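Local coordinates for putative exported protein (PDB 2PFZ) that binds pyroglutamic acid in the periplasm and probably hands it to a tripartite ATP-independent (TRAP) transporter, as an extracytoplasmic solute receptor of the DctP family, at residues A59-I64 / V210-K215; G110-Y115 / A227-G232. All blocks are in the same frame, centred on the assembly; numbering follows the deposited sequence.

Contact 1 (A59-I64 / V210-K215)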
loop_
_atom_site.group_PDB
_atom_site.type_symbol
_atom_site.label_atom_id
_atom_site.label_comp_id
_atom_site.label_asym_id
_atom_site.label_seq_id
_atom_site.Cartn_x
_atom_site.Cartn_y
_atom_site.Cartn_z
ATOM N N ALA A 59 -5.938 16.462 10.571
ATOM C CA ALA A 59 -6.222 16.533 9.136
ATOM C C ALA A 59 -7.597 15.918 8.992
ATOM O O ALA A 59 -7.861 14.927 9.639
ATOM C CB ALA A 59 -5.166 15.727 8.328
ATOM N N GLN A 60 -8.484 16.511 8.177
ATOM C CA GLN A 60 -9.855 16.000 8.024
ATOM C C GLN A 60 -9.924 14.748 7.150
ATOM O O GLN A 60 -10.880 13.990 7.215
ATOM C CB GLN A 60 -10.768 17.072 7.422
ATOM C CG GLN A 60 -10.811 18.353 8.261
ATOM C CD GLN A 60 -9.809 19.397 7.793
ATOM O OE1 GLN A 60 -8.754 19.085 7.225
ATOM N NE2 GLN A 60 -10.144 20.654 8.027
ATOM N N ILE A 61 -8.875 14.547 6.366
ATOM C CA ILE A 61 -8.791 13.486 5.354
ATOM C C ILE A 61 -7.316 13.150 5.203
ATOM O O ILE A 61 -6.456 14.015 5.431
ATOM C CB ILE A 61 -9.431 14.002 4.029
ATOM C CG1 ILE A 61 -9.385 12.948 2.902
ATOM C CG2 ILE A 61 -8.762 15.310 3.578
ATOM C CD1 ILE A 61 -10.526 13.098 1.829
ATOM N N GLY A 62 -6.985 11.904 4.843
ATOM C CA GLY A 62 -5.585 11.531 4.753
ATOM C C GLY A 62 -5.405 10.165 4.121
ATOM O O GLY A 62 -6.288 9.326 4.212
ATOM N N GLU A 63 -4.254 9.955 3.489
ATOM C CA GLU A 63 -3.948 8.685 2.828
ATOM C C GLU A 63 -2.972 7.852 3.671
ATOM O O GLU A 63 -1.888 8.344 4.081
ATOM C CB GLU A 63 -3.343 8.936 1.447
ATOM C CG GLU A 63 -3.226 7.631 0.665
ATOM C CD GLU A 63 -2.140 7.626 -0.360
ATOM O OE1 GLU A 63 -1.018 8.153 -0.098
ATOM O OE2 GLU A 63 -2.416 7.037 -1.424
ATOM N N ILE A 64 -3.354 6.606 3.946
ATOM C CA ILE A 64 -2.493 5.686 4.680
ATOM C C ILE A 64 -2.203 4.434 3.834
ATOM O O ILE A 64 -2.877 4.195 2.834
ATOM C CB ILE A 64 -3.111 5.210 6.032
ATOM C CG1 ILE A 64 -4.458 4.500 5.813
ATOM C CG2 ILE A 64 -3.209 6.361 7.082
ATOM C CD1 ILE A 64 -4.758 3.457 6.871
ATOM N N VAL A 210 -7.788 6.132 1.602
ATOM C CA VAL A 210 -8.036 7.519 1.966
ATOM C C VAL A 210 -9.142 7.504 3.022
ATOM O O VAL A 210 -10.245 7.011 2.768
ATOM C CB VAL A 210 -8.415 8.352 0.744
ATOM C CG1 VAL A 210 -8.879 9.760 1.171
ATOM C CG2 VAL A 210 -7.209 8.432 -0.208
ATOM N N LEU A 211 -8.800 8.008 4.207
ATOM C CA LEU A 211 -9.672 8.013 5.375
ATOM C C LEU A 211 -10.168 9.419 5.584
ATOM O O LEU A 211 -9.475 10.376 5.259
ATOM C CB LEU A 211 -8.907 7.599 6.625
ATOM C CG LEU A 211 -7.998 6.370 6.579
ATOM C CD1 LEU A 211 -7.463 6.104 8.004
ATOM C CD2 LEU A 211 -8.734 5.150 6.035
ATOM N N VAL A 212 -11.370 9.517 6.138
ATOM C CA VAL A 212 -12.019 10.796 6.405
ATOM C C VAL A 212 -12.475 10.801 7.861
ATOM O O VAL A 212 -13.035 9.804 8.369
ATOM C CB VAL A 212 -13.248 11.009 5.456
ATOM C CG1 VAL A 212 -14.027 12.267 5.841
ATOM C CG2 VAL A 212 -12.814 11.130 4.013
ATOM N N ASN A 213 -12.230 11.914 8.549
ATOM C CA ASN A 213 -12.777 12.105 9.890
ATOM C C ASN A 213 -14.313 12.311 9.856
ATOM O O ASN A 213 -14.806 13.218 9.161
ATOM C CB ASN A 213 -12.088 13.288 10.589
ATOM C CG ASN A 213 -12.601 13.502 11.998
ATOM O OD1 ASN A 213 -13.616 14.186 12.209
ATOM N ND2 ASN A 213 -11.908 12.924 12.974
ATOM N N LYS A 214 -15.056 11.472 10.582
ATOM C CA LYS A 214 -16.540 11.513 10.548
ATOM C C LYS A 214 -17.085 12.888 10.954
ATOM O O LYS A 214 -18.007 13.424 10.319
ATOM C CB LYS A 214 -17.156 10.470 11.502
ATOM C CG LYS A 214 -16.789 9.035 11.238
ATOM C CD LYS A 214 -17.838 8.319 10.375
ATOM C CE LYS A 214 -17.805 6.796 10.513
ATOM N NZ LYS A 214 -19.059 6.229 9.810
ATOM N N LYS A 215 -16.529 13.453 12.026
ATOM C CA LYS A 215 -16.969 14.789 12.489
ATOM C C LYS A 215 -16.765 15.852 11.408
ATOM O O LYS A 215 -17.640 16.696 11.189
ATOM C CB LYS A 215 -16.240 15.183 13.778
ATOM C CG LYS A 215 -16.776 14.507 15.019
ATOM C CD LYS A 215 -16.191 15.190 16.256
ATOM C CE LYS A 215 -16.346 14.305 17.484
ATOM N NZ LYS A 215 -15.612 14.908 18.640
#
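Gly62 and Leu211 face each other as the hydrogen-bonded pair of an antiparallel strand pairing. Strand 61-65 is an outer strand of a three-stranded antiparallel sheet in this DctP-family solute receptor, and strand 207-213 is the central one. Ile61 with Val212 and Glu63 with Val210 are the non-hydrogen-bonded pairs on either side of it.

Three backbone hydrogen bonds join the strands. Leu211 N gives a nearly straight bond to Gly62 O at 2.8 Å. Gly62 N returns one to Leu211 O at 3.0 Å, more bent, with 146° at the hydrogen. The third runs from Asn213 N to Gln60 O at 2.8 Å. Each of the three carbonyls also takes a CA-H...O contact; the shortest is Ile61 CA to Leu211 O at 3.2 Å.

The apolar contacts lie on both faces. Ile61, Glu63, Val210 and Val212 share one. The CG1 branch of Ile61 stands anti to its backbone N (chi1 180°), which carries CD1 across to the valines. Ile61 CD1 meets Val212 CG2 at 3.7 Å, and Ile61 CG1 meets Val210 CG1 at the same distance. Helix 14-30 packs on this face, with Phe22 against Ile61 and Leu19 against Val210. On the other face the side chains of Ile64 and Leu211 cross at about a right angle, with CD1 of each 4.0 Å apart.

The polar ends turn to other partners. Glu63 OE1 bonds to Thr7 OG1, and Gln60 OE1 accepts from Asp4 N. Asn213 is the N-cap of helix 214-218: its OD1 takes the N-H of Ala216, while its ND2 donates to Val54 O.

Contact 2 (G110-Y115 / A227-G232)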
loop_
_atom_site.group_PDB
_atom_site.type_symbol
_atom_site.label_atom_id
_atom_site.label_comp_id
_atom_site.label_asym_id
_atom_site.label_seq_id
_atom_site.Cartn_x
_atom_site.Cartn_y
_atom_site.Cartn_z
ATOM N N GLY A 110 -14.122 6.692 14.858
ATOM C CA GLY A 110 -14.627 7.935 14.267
ATOM C C GLY A 110 -14.134 8.293 12.875
ATOM O O GLY A 110 -14.087 9.480 12.530
ATOM N N MET A 111 -13.776 7.289 12.065
ATOM C CA MET A 111 -13.331 7.539 10.684
ATOM C C MET A 111 -14.155 6.798 9.639
ATOM O O MET A 111 -14.784 5.776 9.931
ATOM C CB MET A 111 -11.840 7.186 10.510
ATOM C CG MET A 111 -10.944 8.082 11.339
ATOM S SD MET A 111 -9.223 7.647 11.251
ATOM C CE MET A 111 -9.139 6.355 12.486
ATOM N N MET A 112 -14.138 7.333 8.427
ATOM C CA MET A 112 -14.736 6.692 7.263
ATOM C C MET A 112 -13.692 6.283 6.244
ATOM O O MET A 112 -12.682 6.963 6.069
ATOM C CB MET A 112 -15.698 7.644 6.571
ATOM C CG MET A 112 -16.692 8.218 7.493
ATOM S SD MET A 112 -17.613 9.564 6.742
ATOM C CE MET A 112 -17.862 8.889 5.093
ATOM N N LEU A 113 -13.965 5.179 5.559
ATOM C CA LEU A 113 -13.158 4.770 4.402
ATOM C C LEU A 113 -13.721 5.411 3.149
ATOM O O LEU A 113 -14.843 5.094 2.719
ATOM C CB LEU A 113 -13.153 3.253 4.248
ATOM C CG LEU A 113 -12.436 2.667 3.017
ATOM C CD1 LEU A 113 -10.954 3.058 2.982
ATOM C CD2 LEU A 113 -12.608 1.149 2.988
ATOM N N LEU A 114 -12.955 6.294 2.540
ATOM C CA LEU A 114 -13.445 6.958 1.336
ATOM C C LEU A 114 -13.185 6.112 0.094
ATOM O O LEU A 114 -14.092 5.843 -0.674
ATOM C CB LEU A 114 -12.893 8.387 1.201
ATOM C CG LEU A 114 -13.508 9.181 0.033
ATOM C CD1 LEU A 114 -14.987 9.478 0.296
ATOM C CD2 LEU A 114 -12.777 10.449 -0.212
ATOM N N TYR A 115 -11.944 5.714 -0.111
ATOM C CA TYR A 115 -11.615 4.781 -1.173
ATOM C C TYR A 115 -10.274 4.122 -0.892
ATOM O O TYR A 115 -9.526 4.598 -0.054
ATOM C CB TYR A 115 -11.629 5.465 -2.516
ATOM C CG TYR A 115 -10.495 6.416 -2.807
ATOM C CD1 TYR A 115 -10.612 7.786 -2.526
ATOM C CD2 TYR A 115 -9.311 5.962 -3.424
ATOM C CE1 TYR A 115 -9.590 8.670 -2.844
ATOM C CE2 TYR A 115 -8.282 6.854 -3.758
ATOM C CZ TYR A 115 -8.435 8.204 -3.452
ATOM O OH TYR A 115 -7.427 9.098 -3.765
ATOM N N ALA A 227 -20.883 14.995 -3.118
ATOM C CA ALA A 227 -19.813 15.344 -4.052
ATOM C C ALA A 227 -18.488 14.632 -3.665
ATOM O O ALA A 227 -17.792 14.078 -4.521
ATOM C CB ALA A 227 -19.623 16.835 -4.071
ATOM N N LEU A 228 -18.165 14.662 -2.376
ATOM C CA LEU A 228 -17.013 13.938 -1.841
ATOM C C LEU A 228 -17.104 12.424 -2.055
ATOM O O LEU A 228 -16.159 11.812 -2.519
ATOM C CB LEU A 228 -16.836 14.257 -0.361
ATOM C CG LEU A 228 -15.638 13.593 0.326
ATOM C CD1 LEU A 228 -14.273 14.045 -0.237
ATOM C CD2 LEU A 228 -15.759 13.819 1.825
ATOM N N LYS A 229 -18.230 11.815 -1.720
ATOM C CA LYS A 229 -18.366 10.384 -1.949
ATOM C C LYS A 229 -18.249 10.044 -3.442
ATOM O O LYS A 229 -17.578 9.083 -3.810
ATOM C CB LYS A 229 -19.668 9.844 -1.354
ATOM C CG LYS A 229 -19.631 9.674 0.168
ATOM C CD LYS A 229 -20.901 9.010 0.663
ATOM C CE LYS A 229 -20.704 8.443 2.080
ATOM N NZ LYS A 229 -21.773 7.449 2.473
ATOM N N LYS A 230 -18.867 10.842 -4.305
ATOM C CA LYS A 230 -18.763 10.565 -5.749
ATOM C C LYS A 230 -17.344 10.746 -6.258
ATOM O O LYS A 230 -16.857 9.945 -7.084
ATOM C CB LYS A 230 -19.748 11.409 -6.566
ATOM C CG LYS A 230 -21.186 11.145 -6.154
ATOM C CD LYS A 230 -22.163 12.192 -6.716
ATOM C CE LYS A 230 -22.998 11.604 -7.836
ATOM N NZ LYS A 230 -24.238 12.423 -8.063
ATOM N N ALA A 231 -16.677 11.795 -5.771
ATOM C CA ALA A 231 -15.287 12.012 -6.158
ATOM C C ALA A 231 -14.449 10.815 -5.676
ATOM O O ALA A 231 -13.548 10.356 -6.384
ATOM C CB ALA A 231 -14.769 13.297 -5.558
ATOM N N GLY A 232 -14.783 10.314 -4.486
ATOM C CA GLY A 232 -14.124 9.130 -3.901
ATOM C C GLY A 232 -14.269 7.888 -4.767
ATOM O O GLY A 232 -13.272 7.196 -5.036
#
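Leu114 rests on Gly232 and Leu228, where the edge strand 111-118 meets the long helix 222-256. The two segments run at 52° to each other, and their axes come within 7.9 Å. Leu114 CG sits 4.0 Å from Gly232 CA. Here the helix shows only backbone, and the leucine CG stands where a side chain on the glycine would project. This CG is anti to the backbone N (chi1 -173°), which brings the branch point over the glycine; the methyls then reach Leu228. Leu114 CD2 meets Leu228 CD1 at 3.9 Å, the two side chains lying oblique to one another. Leu114 CD1 lies against the helix backbone, 3.8 Å from Leu228 O.

Tyr115 reaches the same glycine. Tyr115 CB is 3.5 Å from Gly232 O, and the ring atoms CG and CD1 follow close by. Toward the solvent-exposed side, Met112 and Lys229 cross at about a right angle. The methionine chain bends at chi3 (41°), and Met112 CE ends 4.2 Å from Lys229 CE. This touches the aliphatic part of an extended lysine.

Further out, a classic beta bulge sets the strand: Leu114 and Tyr115 both lie opposite Val210, and both face the helix. Phe22 of helix 14-30 touches Leu114 and Leu228, and its ring packs edge-to-face with that of Tyr115. Phe217 lies against Met112, Leu228 and Lys229. Before the strand, Gly110 ends helix 88-107 as the C-prime residue of a Schellman motif.

No hydrogen bond joins the two segments. Leu228 O accepts from Gly232 N inside the helix, which accounts for a polar atom beside the Leu114 methyl. Between these segments the helix is held by van der Waals contact, of side-chain carbons with one another and with the helix backbone.

In the fold
Both contacts belong to one three-stranded antiparallel sheet, and their centres lie 9 Å apart. Strand 207-213 is the shared element: contact 1 pairs it with one outer strand, while the other outer strand carries contact 2. Main-chain bonds connect them, probably including Met112 N to Val212 O at 2.7 Å. Contact 1 is almost wholly buried and depends on backbone hydrogen bonds flanked by aliphatic packing. Contact 2 is only partly buried, lies nearer the surface and joins sheet to helix without such bonds. Helix 14-30 touches both. Helices 214-218 and 222-256 lead from the first to the second.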